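Local coordinates for phosphotriesterase family protein (Listeria monocytogenes serotype 4b str. H7858, PDB 3PNZ) that probably hydrolyses phosphorylated sugar lactones, acting as a zinc-dependent lactonase of the amidohydrolase fold, at residues T19-I25 with T62-T67; H24-P29 with L40-D44; K47-D51 with Y279-G283. One frame throughout, in Å; residues are numbered along the deposited sequence.

Interaction 1 (T19-I25 with T62-T67); sequences TYSHEHI and TIVDAT. With ZN (zinc ion), chain I.
Ala66 sets its CB squarely over the face of the His22 imidazole, 3.5 Å from that CB to the ring centroid, in a CH-pi contact. With CG anti to the backbone N (chi1 -177°), the ring swings back over the end of the 62-65 strand, and its NE2 binds a zinc ion at 2.1 Å. Below it the chains run parallel and closely knit. Val64 N donates to Tyr20 O at 2.9 Å and Ala66 N to Glu23 O at 2.8 Å. Between these bonds a beta bulge shifts the register by one residue. Glu23 drapes its CB on Ile63 CG2, 3.6 Å away, while its carboxylate leaves for Ser270 and Thr273.

The far end is looser. Ile25 CD1 comes no nearer than 4.0 Å to Ile63 CG2, and a water fills in between polar groups, accepting from Ile25 N and donating to Asp65 OD2 and Thr67 OG1.

Near this water the second zinc ligand of the segment, His24, is held from behind: its ND1 donates to Thr67 OG1 at 3.0 Å, almost in the ring plane. Thr67 OG1 in turn donates a hydrogen bond to the syn lone pair of Asp65 OD1, 2.6 Å away, while Thr67 N closes an Asx turn on the same oxygen. This chain of hydrogen bonds from His24 through Thr67 to Asp65 fixes the ring's rotation and would probably make the imidazole a better electron donor to the metal.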
ATOM      1  N   THR A  19      -1.864   3.545  12.430  1.00 17.95           N
ATOM      2  CA  THR A  19      -2.004   2.845  11.156  1.00 18.55           C
ATOM      3  C   THR A  19      -0.663   2.564  10.480  1.00 19.70           C
ATOM      4  O   THR A  19       0.192   3.451  10.408  1.00 19.01           O
ATOM      5  CB  THR A  19      -2.838   3.686  10.146  1.00 20.42           C
ATOM      6  OG1 THR A  19      -4.160   3.907  10.663  1.00 20.05           O
ATOM      7  CG2 THR A  19      -2.946   2.977   8.793  1.00 20.77           C
ATOM      8  N   TYR A  20      -0.498   1.339   9.989  1.00 21.18           N
ATOM      9  CA  TYR A  20       0.575   1.017   9.039  1.00 18.99           C
ATOM     10  C   TYR A  20       0.010   1.189   7.641  1.00 17.03           C
ATOM     11  O   TYR A  20      -0.968   0.538   7.287  1.00 18.72           O
ATOM     12  CB  TYR A  20       1.033  -0.441   9.191  1.00 17.45           C
ATOM     13  CG  TYR A  20       1.916  -0.768  10.383  1.00 17.13           C
ATOM     14  CD1 TYR A  20       2.444   0.223  11.201  1.00 17.31           C
ATOM     15  CD2 TYR A  20       2.231  -2.087  10.672  1.00 20.47           C
ATOM     16  CE1 TYR A  20       3.255  -0.098  12.293  1.00 17.49           C
ATOM     17  CE2 TYR A  20       3.041  -2.419  11.752  1.00 19.08           C
ATOM     18  CZ  TYR A  20       3.552  -1.428  12.557  1.00 19.10           C
ATOM     19  OH  TYR A  20       4.354  -1.778  13.632  1.00 21.00           O
ATOM     20  N   SER A  21       0.646   2.029   6.833  1.00 17.84           N
ATOM     21  CA  SER A  21       0.065   2.468   5.562  1.00 19.42           C
ATOM     22  C   SER A  21       0.320   1.607   4.315  1.00 19.10           C
ATOM     23  O   SER A  21      -0.237   1.894   3.263  1.00 19.01           O
ATOM     24  CB  SER A  21       0.481   3.913   5.270  1.00 20.21           C
ATOM     25  OG  SER A  21      -0.109   4.806   6.197  1.00 21.77           O
ATOM     26  N   HIS A  22       1.149   0.571   4.418  1.00 19.09           N
ATOM     27  CA  HIS A  22       1.411  -0.309   3.278  1.00 19.40           C
ATOM     28  C   HIS A  22       1.970  -1.645   3.753  1.00 20.49           C
ATOM     29  O   HIS A  22       3.153  -1.745   4.077  1.00 19.50           O
ATOM     30  CB  HIS A  22       2.397   0.330   2.286  1.00 19.13           C
ATOM     31  CG  HIS A  22       2.652  -0.504   1.066  1.00 18.88           C
ATOM     32  ND1 HIS A  22       2.301  -0.092  -0.201  1.00 23.48           N
ATOM     33  CD2 HIS A  22       3.205  -1.733   0.919  1.00 21.77           C
ATOM     34  CE1 HIS A  22       2.635  -1.023  -1.076  1.00 23.94           C
ATOM     35  NE2 HIS A  22       3.184  -2.029  -0.423  1.00 20.43           N
ATOM     36  N   GLU A  23       1.117  -2.664   3.811  1.00 18.37           N
ATOM     37  CA  GLU A  23       1.555  -3.984   4.252  1.00 18.21           C
ATOM     38  C   GLU A  23       0.981  -5.096   3.393  1.00 18.87           C
ATOM     39  O   GLU A  23       0.141  -4.859   2.529  1.00 20.73           O
ATOM     40  CB  GLU A  23       1.153  -4.238   5.712  1.00 19.55           C
ATOM     41  CG  GLU A  23       1.718  -3.235   6.713  1.00 19.66           C
ATOM     42  CD  GLU A  23       3.235  -3.323   6.848  1.00 22.34           C
ATOM     43  OE1 GLU A  23       3.810  -4.374   6.486  1.00 22.05           O
ATOM     44  OE2 GLU A  23       3.844  -2.345   7.336  1.00 20.82           O
ATOM     45  N   HIS A  24       1.452  -6.314   3.644  1.00 18.89           N
ATOM     46  CA  HIS A  24       0.830  -7.529   3.106  1.00 20.16           C
ATOM     47  C   HIS A  24       0.624  -8.487   4.261  1.00 19.25           C
ATOM     48  O   HIS A  24       1.392  -8.476   5.211  1.00 21.56           O
ATOM     49  CB  HIS A  24       1.694  -8.149   2.010  1.00 20.26           C
ATOM     50  CG  HIS A  24       1.955  -7.205   0.884  1.00 20.63           C
ATOM     51  ND1 HIS A  24       1.077  -7.040  -0.162  1.00 19.19           N
ATOM     52  CD2 HIS A  24       2.956  -6.317   0.682  1.00 20.47           C
ATOM     53  CE1 HIS A  24       1.540  -6.115  -0.983  1.00 24.23           C
ATOM     54  NE2 HIS A  24       2.677  -5.657  -0.489  1.00 21.76           N
ATOM     55  N   ILE A  25      -0.436  -9.288   4.202  1.00 20.58           N
ATOM     56  CA  ILE A  25      -0.819 -10.092   5.360  1.00 20.42           C
ATOM     57  C   ILE A  25      -0.925 -11.575   5.019  1.00 22.12           C
ATOM     58  O   ILE A  25      -0.227 -12.413   5.600  1.00 23.56           O
ATOM     59  CB  ILE A  25      -2.148  -9.593   5.960  1.00 22.17           C
ATOM     60  CG1 ILE A  25      -2.039  -8.110   6.300  1.00 21.77           C
ATOM     61  CG2 ILE A  25      -2.495 -10.396   7.213  1.00 21.67           C
ATOM     62  CD1 ILE A  25      -3.377  -7.469   6.689  1.00 21.85           C
ATOM     63  N   THR A  62      -5.031  -0.124  12.739  1.00 20.63           N
ATOM     64  CA  THR A  62      -5.360  -0.344  11.341  1.00 18.11           C
ATOM     65  C   THR A  62      -4.141  -0.742  10.515  1.00 17.78           C
ATOM     66  O   THR A  62      -3.057  -0.205  10.709  1.00 19.57           O
ATOM     67  CB  THR A  62      -5.952   0.933  10.720  1.00 20.86           C
ATOM     68  OG1 THR A  62      -7.138   1.300  11.438  1.00 20.93           O
ATOM     69  CG2 THR A  62      -6.282   0.729   9.237  1.00 20.46           C
ATOM     70  N   ILE A  63      -4.346  -1.676   9.600  1.00 18.72           N
ATOM     71  CA  ILE A  63      -3.349  -1.997   8.586  1.00 17.85           C
ATOM     72  C   ILE A  63      -3.932  -1.800   7.201  1.00 19.55           C
ATOM     73  O   ILE A  63      -5.005  -2.323   6.882  1.00 19.37           O
ATOM     74  CB  ILE A  63      -2.842  -3.449   8.719  1.00 19.50           C
ATOM     75  CG1 ILE A  63      -2.103  -3.637  10.044  1.00 19.38           C
ATOM     76  CG2 ILE A  63      -1.949  -3.818   7.525  1.00 22.64           C
ATOM     77  CD1 ILE A  63      -1.756  -5.086  10.334  1.00 21.17           C
ATOM     78  N   VAL A  64      -3.233  -1.023   6.380  1.00 18.08           N
ATOM     79  CA  VAL A  64      -3.590  -0.893   4.978  1.00 18.22           C
ATOM     80  C   VAL A  64      -2.904  -2.025   4.222  1.00 20.35           C
ATOM     81  O   VAL A  64      -1.676  -2.076   4.135  1.00 21.43           O
ATOM     82  CB  VAL A  64      -3.169   0.473   4.395  1.00 18.43           C
ATOM     83  CG1 VAL A  64      -3.577   0.571   2.932  1.00 18.32           C
ATOM     84  CG2 VAL A  64      -3.815   1.603   5.194  1.00 20.86           C
ATOM     85  N   ASP A  65      -3.712  -2.939   3.699  1.00 18.13           N
ATOM     86  CA  ASP A  65      -3.222  -4.123   3.005  1.00 20.54           C
ATOM     87  C   ASP A  65      -3.142  -3.828   1.520  1.00 19.50           C
ATOM     88  O   ASP A  65      -4.160  -3.699   0.852  1.00 19.24           O
ATOM     89  CB  ASP A  65      -4.180  -5.284   3.257  1.00 19.65           C
ATOM     90  CG  ASP A  65      -3.732  -6.573   2.593  1.00 24.10           C
ATOM     91  OD1 ASP A  65      -2.872  -6.527   1.682  1.00 23.14           O
ATOM     92  OD2 ASP A  65      -4.249  -7.638   2.983  1.00 24.38           O
ATOM     93  N   ALA A  66      -1.923  -3.727   0.998  1.00 18.92           N
ATOM     94  CA  ALA A  66      -1.722  -3.249  -0.360  1.00 20.87           C
ATOM     95  C   ALA A  66      -1.758  -4.364  -1.408  1.00 19.26           C
ATOM     96  O   ALA A  66      -1.429  -4.136  -2.570  1.00 20.31           O
ATOM     97  CB  ALA A  66      -0.402  -2.472  -0.448  1.00 19.16           C
ATOM     98  N   THR A  67      -2.185  -5.555  -1.001  1.00 17.16           N
ATOM     99  CA  THR A  67      -2.228  -6.700  -1.910  1.00 18.46           C
ATOM    100  C   THR A  67      -3.264  -6.480  -3.005  1.00 22.76           C
ATOM    101  O   THR A  67      -4.468  -6.374  -2.724  1.00 20.94           O
ATOM    102  CB  THR A  67      -2.555  -8.007  -1.151  1.00 19.46           C
ATOM    103  OG1 THR A  67      -1.677  -8.143  -0.024  1.00 22.60           O
ATOM    104  CG2 THR A  67      -2.421  -9.216  -2.071  1.00 20.12           C
TER
HETATM  105 ZN    ZN I 333       3.717  -3.955  -1.150  0.63 26.47          ZN
HETATM  106  O   HOH W   1      -2.556  -9.634   2.266  1.00 24.01           O

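Interaction 2 (H24-P29 with L40-D44); sequences HIVCVP and LLLDD. With ZN (zinc ion), chain I.
The His24 ring turns its back on Leu42, which touches only the root of that side chain, CD1 lying 4.1 Å from His24 CB. The imidazole leads away from Leu42 to the zinc ion, which its NE2 binds, and meets the ring of Tyr71 with planes at about 45° and that of His22 at about 80°. At the other end the Pro29 ring presents its CD at the rim to Leu40 O, 3.5 Å away, and to Leu41 CD2 at 3.8 Å. Leu41 CD2 also reaches Val28 CG1, so its methyl sits against two neighbours.

Between these ends Leu42 is the plug. Its CB packs 3.6 Å from Ile25 O, and Cys27 SG lies 4.1 Å from its CD1. The sulfur gets there by standing between its own backbone N and carbonyl carbon (chi1 52°). Backbones meet in one antiparallel hydrogen-bonded pair: Cys27 N donates to Leu42 O at 2.9 Å, whereas the return bond from Leu42 N to Cys27 O is weak. Tyr279 packs on Leu42 as well, and Lys276 NZ donates a hydrogen bond to Leu41 O.

This lone bridge pins together two arms of the loop after strand 19-23, whose end carries His22 and His24; metal ligands at strand ends are characteristic of the amidohydrolase TIM-barrel fold.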
ATOM      1  N   HIS A  24       1.452  -6.314   3.644  1.00 18.89           N
ATOM      2  CA  HIS A  24       0.830  -7.529   3.106  1.00 20.16           C
ATOM      3  C   HIS A  24       0.624  -8.487   4.261  1.00 19.25           C
ATOM      4  O   HIS A  24       1.392  -8.476   5.211  1.00 21.56           O
ATOM      5  CB  HIS A  24       1.694  -8.149   2.010  1.00 20.26           C
ATOM      6  CG  HIS A  24       1.955  -7.205   0.884  1.00 20.63           C
ATOM      7  ND1 HIS A  24       1.077  -7.040  -0.162  1.00 19.19           N
ATOM      8  CD2 HIS A  24       2.956  -6.317   0.682  1.00 20.47           C
ATOM      9  CE1 HIS A  24       1.540  -6.115  -0.983  1.00 24.23           C
ATOM     10  NE2 HIS A  24       2.677  -5.657  -0.489  1.00 21.76           N
ATOM     11  N   ILE A  25      -0.436  -9.288   4.202  1.00 20.58           N
ATOM     12  CA  ILE A  25      -0.819 -10.092   5.360  1.00 20.42           C
ATOM     13  C   ILE A  25      -0.925 -11.575   5.019  1.00 22.12           C
ATOM     14  O   ILE A  25      -0.227 -12.413   5.600  1.00 23.56           O
ATOM     15  CB  ILE A  25      -2.148  -9.593   5.960  1.00 22.17           C
ATOM     16  CG1 ILE A  25      -2.039  -8.110   6.300  1.00 21.77           C
ATOM     17  CG2 ILE A  25      -2.495 -10.396   7.213  1.00 21.67           C
ATOM     18  CD1 ILE A  25      -3.377  -7.469   6.689  1.00 21.85           C
ATOM     19  N   VAL A  26      -1.794 -11.896   4.072  1.00 23.02           N
ATOM     20  CA  VAL A  26      -1.876 -13.250   3.535  1.00 22.66           C
ATOM     21  C   VAL A  26      -1.973 -13.143   2.025  1.00 24.35           C
ATOM     22  O   VAL A  26      -2.924 -12.561   1.493  1.00 25.54           O
ATOM     23  CB  VAL A  26      -3.119 -14.014   4.065  1.00 22.17           C
ATOM     24  CG1 VAL A  26      -3.109 -15.460   3.568  1.00 23.20           C
ATOM     25  CG2 VAL A  26      -3.160 -13.975   5.583  1.00 23.11           C
ATOM     26  N   CYS A  27      -0.987 -13.690   1.322  1.00 23.31           N
ATOM     27  CA  CYS A  27      -0.977 -13.577  -0.127  1.00 23.83           C
ATOM     28  C   CYS A  27      -0.095 -14.636  -0.761  1.00 26.37           C
ATOM     29  O   CYS A  27       0.926 -15.031  -0.195  1.00 25.91           O
ATOM     30  CB  CYS A  27      -0.535 -12.175  -0.564  1.00 23.76           C
ATOM     31  SG  CYS A  27       1.029 -11.621   0.162  1.00 28.55           S
ATOM     32  N   VAL A  28      -0.496 -15.086  -1.944  1.00 23.33           N
ATOM     33  CA  VAL A  28       0.234 -16.116  -2.674  1.00 24.18           C
ATOM     34  C   VAL A  28       0.363 -15.687  -4.138  1.00 24.41           C
ATOM     35  O   VAL A  28      -0.326 -16.207  -5.014  1.00 25.41           O
ATOM     36  CB  VAL A  28      -0.483 -17.480  -2.571  1.00 26.06           C
ATOM     37  CG1 VAL A  28       0.390 -18.602  -3.158  1.00 26.51           C
ATOM     38  CG2 VAL A  28      -0.838 -17.778  -1.128  1.00 27.04           C
ATOM     39  N   PRO A  29       1.241 -14.707  -4.403  1.00 21.55           N
ATOM     40  CA  PRO A  29       1.435 -14.124  -5.737  1.00 21.98           C
ATOM     41  C   PRO A  29       1.701 -15.202  -6.784  1.00 26.68           C
ATOM     42  O   PRO A  29       2.636 -15.979  -6.612  1.00 25.55           O
ATOM     43  CB  PRO A  29       2.694 -13.263  -5.571  1.00 26.17           C
ATOM     44  CG  PRO A  29       2.837 -13.023  -4.124  1.00 29.55           C
ATOM     45  CD  PRO A  29       2.119 -14.111  -3.381  1.00 22.87           C
ATOM     46  N   LEU A  40       8.251 -15.408  -0.657  1.00 23.34           N
ATOM     47  CA  LEU A  40       7.316 -14.340  -1.021  1.00 22.42           C
ATOM     48  C   LEU A  40       5.865 -14.797  -0.965  1.00 23.79           C
ATOM     49  O   LEU A  40       4.967 -14.090  -1.418  1.00 25.55           O
ATOM     50  CB  LEU A  40       7.639 -13.800  -2.410  1.00 22.92           C
ATOM     51  CG  LEU A  40       8.878 -12.898  -2.458  1.00 24.23           C
ATOM     52  CD1 LEU A  40       9.384 -12.777  -3.886  1.00 29.68           C
ATOM     53  CD2 LEU A  40       8.558 -11.518  -1.866  1.00 22.71           C
ATOM     54  N   LEU A  41       5.638 -15.979  -0.407  1.00 22.97           N
ATOM     55  CA  LEU A  41       4.278 -16.457  -0.201  1.00 22.71           C
ATOM     56  C   LEU A  41       3.920 -16.395   1.281  1.00 25.02           C
ATOM     57  O   LEU A  41       4.468 -17.139   2.098  1.00 25.76           O
ATOM     58  CB  LEU A  41       4.122 -17.885  -0.729  1.00 23.58           C
ATOM     59  CG  LEU A  41       4.723 -18.186  -2.101  1.00 25.37           C
ATOM     60  CD1 LEU A  41       4.469 -19.651  -2.477  1.00 25.52           C
ATOM     61  CD2 LEU A  41       4.194 -17.253  -3.175  1.00 23.27           C
ATOM     62  N   LEU A  42       3.011 -15.492   1.641  1.00 23.47           N
ATOM     63  CA  LEU A  42       2.518 -15.435   3.006  1.00 21.69           C
ATOM     64  C   LEU A  42       1.285 -16.328   3.067  1.00 27.87           C
ATOM     65  O   LEU A  42       0.158 -15.861   2.929  1.00 26.59           O
ATOM     66  CB  LEU A  42       2.171 -13.999   3.403  1.00 23.52           C
ATOM     67  CG  LEU A  42       3.368 -13.042   3.455  1.00 24.14           C
ATOM     68  CD1 LEU A  42       2.934 -11.614   3.796  1.00 22.64           C
ATOM     69  CD2 LEU A  42       4.391 -13.544   4.461  1.00 23.90           C
ATOM     70  N   ASP A  43       1.512 -17.622   3.265  1.00 25.47           N
ATOM     71  CA  ASP A  43       0.491 -18.619   2.972  1.00 26.37           C
ATOM     72  C   ASP A  43      -0.014 -19.382   4.192  1.00 27.09           C
ATOM     73  O   ASP A  43      -0.539 -20.487   4.051  1.00 29.29           O
ATOM     74  CB  ASP A  43       1.027 -19.597   1.925  1.00 26.26           C
ATOM     75  CG  ASP A  43       2.316 -20.273   2.363  1.00 30.12           C
ATOM     76  OD1 ASP A  43       2.781 -20.020   3.498  1.00 28.99           O
ATOM     77  OD2 ASP A  43       2.858 -21.071   1.571  1.00 36.38           O
ATOM     78  N   ASP A  44       0.136 -18.795   5.376  1.00 25.80           N
ATOM     79  CA  ASP A  44      -0.366 -19.408   6.607  1.00 27.79           C
ATOM     80  C   ASP A  44      -1.149 -18.408   7.454  1.00 27.30           C
ATOM     81  O   ASP A  44      -0.568 -17.591   8.166  1.00 26.42           O
ATOM     82  CB  ASP A  44       0.781 -20.005   7.427  1.00 25.75           C
ATOM     83  CG  ASP A  44       0.295 -20.861   8.589  1.00 33.44           C
ATOM     84  OD1 ASP A  44      -0.635 -20.442   9.318  1.00 31.91           O
ATOM     85  OD2 ASP A  44       0.850 -21.964   8.772  1.00 34.61           O
TER
HETATM   86 ZN    ZN I 333       3.717  -3.955  -1.150  0.63 26.47          ZN

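Interaction 3 (K47-D51 with Y279-G283)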
ATOM      1  N   LYS A  47      -0.220 -18.005  11.203  1.00 25.97           N
ATOM      2  CA  LYS A  47       1.076 -17.355  11.413  1.00 26.07           C
ATOM      3  C   LYS A  47       0.990 -15.846  11.151  1.00 24.03           C
ATOM      4  O   LYS A  47       1.478 -15.045  11.953  1.00 21.76           O
ATOM      5  CB  LYS A  47       2.179 -18.009  10.570  1.00 27.76           C
ATOM      6  CG  LYS A  47       2.552 -19.413  11.048  1.00 25.78           C
ATOM      7  CD  LYS A  47       3.664 -20.036  10.212  1.00 31.30           C
ATOM      8  CE  LYS A  47       4.010 -21.424  10.732  1.00 33.26           C
ATOM      9  NZ  LYS A  47       5.056 -22.080   9.913  1.00 40.11           N
ATOM     10  N   SER A  48       0.355 -15.462  10.047  1.00 24.93           N
ATOM     11  CA  SER A  48       0.149 -14.044   9.771  1.00 21.96           C
ATOM     12  C   SER A  48      -0.607 -13.406  10.918  1.00 23.72           C
ATOM     13  O   SER A  48      -0.272 -12.309  11.367  1.00 21.69           O
ATOM     14  CB  SER A  48      -0.599 -13.835   8.456  1.00 22.70           C
ATOM     15  OG  SER A  48       0.116 -14.385   7.366  1.00 23.62           O
ATOM     16  N   GLN A  49      -1.617 -14.112  11.417  1.00 23.34           N
ATOM     17  CA  GLN A  49      -2.435 -13.584  12.502  1.00 24.47           C
ATOM     18  C   GLN A  49      -1.628 -13.284  13.766  1.00 21.17           C
ATOM     19  O   GLN A  49      -1.884 -12.301  14.462  1.00 24.55           O
ATOM     20  CB  GLN A  49      -3.601 -14.529  12.813  1.00 23.86           C
ATOM     21  CG  GLN A  49      -4.438 -14.063  13.983  1.00 22.99           C
ATOM     22  CD  GLN A  49      -5.744 -14.825  14.103  1.00 28.43           C
ATOM     23  OE1 GLN A  49      -6.254 -15.364  13.117  1.00 27.69           O
ATOM     24  NE2 GLN A  49      -6.292 -14.870  15.310  1.00 28.82           N
ATOM     25  N   LEU A  50      -0.645 -14.124  14.070  1.00 21.14           N
ATOM     26  CA  LEU A  50       0.174 -13.892  15.252  1.00 23.68           C
ATOM     27  C   LEU A  50       0.924 -12.557  15.170  1.00 22.87           C
ATOM     28  O   LEU A  50       1.041 -11.849  16.171  1.00 23.98           O
ATOM     29  CB  LEU A  50       1.130 -15.058  15.488  1.00 25.86           C
ATOM     30  CG  LEU A  50       0.438 -16.354  15.920  1.00 29.04           C
ATOM     31  CD1 LEU A  50       1.383 -17.549  15.832  1.00 28.82           C
ATOM     32  CD2 LEU A  50      -0.118 -16.206  17.322  1.00 31.81           C
ATOM     33  N   ASP A  51       1.420 -12.204  13.982  1.00 24.52           N
ATOM     34  CA  ASP A  51       2.056 -10.895  13.809  1.00 23.35           C
ATOM     35  C   ASP A  51       1.045  -9.747  13.942  1.00 21.20           C
ATOM     36  O   ASP A  51       1.312  -8.742  14.599  1.00 22.82           O
ATOM     37  CB  ASP A  51       2.781 -10.798  12.464  1.00 22.05           C
ATOM     38  CG  ASP A  51       4.203 -11.355  12.522  1.00 25.02           C
ATOM     39  OD1 ASP A  51       5.172 -10.557  12.451  1.00 23.65           O
ATOM     40  OD2 ASP A  51       4.348 -12.591  12.633  1.00 24.00           O
ATOM     41  N   TYR A 279       8.278 -11.701   8.607  1.00 21.50           N
ATOM     42  CA  TYR A 279       7.312 -11.945   9.670  1.00 23.19           C
ATOM     43  C   TYR A 279       7.976 -12.623  10.860  1.00 25.83           C
ATOM     44  O   TYR A 279       8.781 -13.544  10.697  1.00 24.29           O
ATOM     45  CB  TYR A 279       6.159 -12.805   9.152  1.00 22.37           C
ATOM     46  CG  TYR A 279       4.969 -12.002   8.676  1.00 22.01           C
ATOM     47  CD1 TYR A 279       5.014 -11.278   7.482  1.00 21.68           C
ATOM     48  CD2 TYR A 279       3.796 -11.973   9.416  1.00 22.41           C
ATOM     49  CE1 TYR A 279       3.916 -10.534   7.049  1.00 21.53           C
ATOM     50  CE2 TYR A 279       2.704 -11.241   8.999  1.00 21.51           C
ATOM     51  CZ  TYR A 279       2.760 -10.531   7.818  1.00 23.37           C
ATOM     52  OH  TYR A 279       1.653  -9.808   7.434  1.00 22.96           O
ATOM     53  N   LYS A 280       7.641 -12.154  12.056  1.00 21.17           N
ATOM     54  CA  LYS A 280       8.159 -12.737  13.278  1.00 24.17           C
ATOM     55  C   LYS A 280       7.732 -14.200  13.380  1.00 25.12           C
ATOM     56  O   LYS A 280       8.538 -15.081  13.701  1.00 24.97           O
ATOM     57  CB  LYS A 280       7.652 -11.947  14.484  1.00 24.26           C
ATOM     58  CG  LYS A 280       8.193 -12.424  15.822  1.00 24.55           C
ATOM     59  CD  LYS A 280       7.674 -11.565  16.963  1.00 27.43           C
ATOM     60  CE  LYS A 280       8.266 -11.997  18.300  1.00 31.12           C
ATOM     61  NZ  LYS A 280       7.688 -11.211  19.433  1.00 29.95           N
ATOM     62  N   HIS A 281       6.468 -14.467  13.076  1.00 25.25           N
ATOM     63  CA  HIS A 281       5.915 -15.797  13.335  1.00 23.72           C
ATOM     64  C   HIS A 281       5.954 -16.756  12.148  1.00 24.96           C
ATOM     65  O   HIS A 281       5.421 -17.863  12.217  1.00 26.40           O
ATOM     66  CB  HIS A 281       4.514 -15.674  13.946  1.00 22.93           C
ATOM     67  CG  HIS A 281       4.511 -14.934  15.243  1.00 26.28           C
ATOM     68  ND1 HIS A 281       4.799 -15.543  16.446  1.00 28.75           N
ATOM     69  CD2 HIS A 281       4.307 -13.625  15.524  1.00 23.02           C
ATOM     70  CE1 HIS A 281       4.751 -14.646  17.415  1.00 29.70           C
ATOM     71  NE2 HIS A 281       4.455 -13.474  16.882  1.00 28.93           N
ATOM     72  N   TYR A 282       6.586 -16.336  11.057  1.00 23.49           N
ATOM     73  CA  TYR A 282       6.968 -17.280  10.017  1.00 21.95           C
ATOM     74  C   TYR A 282       8.463 -17.546  10.192  1.00 25.38           C
ATOM     75  O   TYR A 282       8.853 -18.562  10.753  1.00 28.36           O
ATOM     76  CB  TYR A 282       6.724 -16.725   8.615  1.00 24.45           C
ATOM     77  CG  TYR A 282       5.297 -16.673   8.075  1.00 24.91           C
ATOM     78  CD1 TYR A 282       4.818 -17.668   7.225  1.00 24.75           C
ATOM     79  CD2 TYR A 282       4.469 -15.577   8.325  1.00 25.99           C
ATOM     80  CE1 TYR A 282       3.532 -17.600   6.679  1.00 25.60           C
ATOM     81  CE2 TYR A 282       3.177 -15.498   7.774  1.00 25.09           C
ATOM     82  CZ  TYR A 282       2.724 -16.516   6.954  1.00 26.85           C
ATOM     83  OH  TYR A 282       1.466 -16.452   6.392  1.00 25.63           O
ATOM     84  N   GLY A 283       9.295 -16.612   9.729  1.00 23.91           N
ATOM     85  CA  GLY A 283      10.738 -16.807   9.725  1.00 25.16           C
ATOM     86  C   GLY A 283      11.553 -16.037  10.752  1.00 24.71           C
ATOM     87  O   GLY A 283      12.765 -15.870  10.586  1.00 25.92           O
TER
HETATM   88  O   HOH W   2       7.452 -20.950  11.194  1.00 39.81           O
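Ser48 OG is held from several directions: it accepts from Tyr282 OH at 2.7 Å, gives its hydrogen bond to Ile25 O, and has a weak further contact with Asp44 O. The serine oxygen lies at the edge of the Tyr282 ring, near its plane, and Tyr282 OH in turn receives Asp44 N. One face of that ring is covered by Lys47, whose CB stands 3.8 Å from the ring centroid and over its centre. From there the lysine runs out fully extended, its CD passing 3.4 Å from His281 O, until NZ reaches a water that also donates to Tyr282 O. Lys47 and Leu50 form the solvent side of the contact.

In the barrel, helix 45-57 follows strand 19-23, and residues 279-283 lie in the loop after strand 267-269, the last of the eight parallel strands. The contact therefore ties the beginning of the barrel to its end, across the seam where the ring of strands closes.

Deeper in, Asp51 forks onto the start of the short, weakly bonded helix. OD1 takes Lys280 N at 3.0 Å and OD2 takes His281 N at 2.9 Å, both with syn lone pairs, which holds the carboxylate against rotation; OD1 also accepts from Leu288 N. The His281 ring stands nearly upright to this carboxylate, planes 83° apart, with OD2 at its edge 3.1 Å from His281 CD2. Leu50 CB lies over one face of the imidazole, 3.6 Å from its centroid, and Lys280 CG lies toward the rim of the opposite face. NE2 of His281 finds its partner in Asp54. Tyr279 slants past the CA of Ser48 toward the barrel, and its OH bonds to His24 O.

How the interactions relate
Interaction 1 is wholly buried in the barrel wall, interaction 2 is a mostly buried loop pairing farther out, and interaction 3 is only partly buried, with a lysine and a leucine at the surface. The chemistry follows: parallel strand bonds interrupted by a bulge and zinc ligands inside, one antiparallel bridge and leucine packing in the loop, then a carboxylate fork and CH-pi contacts at the rim. Interactions 1 and 2 share His24 and Ile25, and Thr67 CG2 packs on Cys27 CB. Through their carbonyl oxygens, which meet Tyr279 OH and Ser48 OG, the same two residues join the strand end carrying the zinc ligand His24 to residues 279-283 and to helix 45-57.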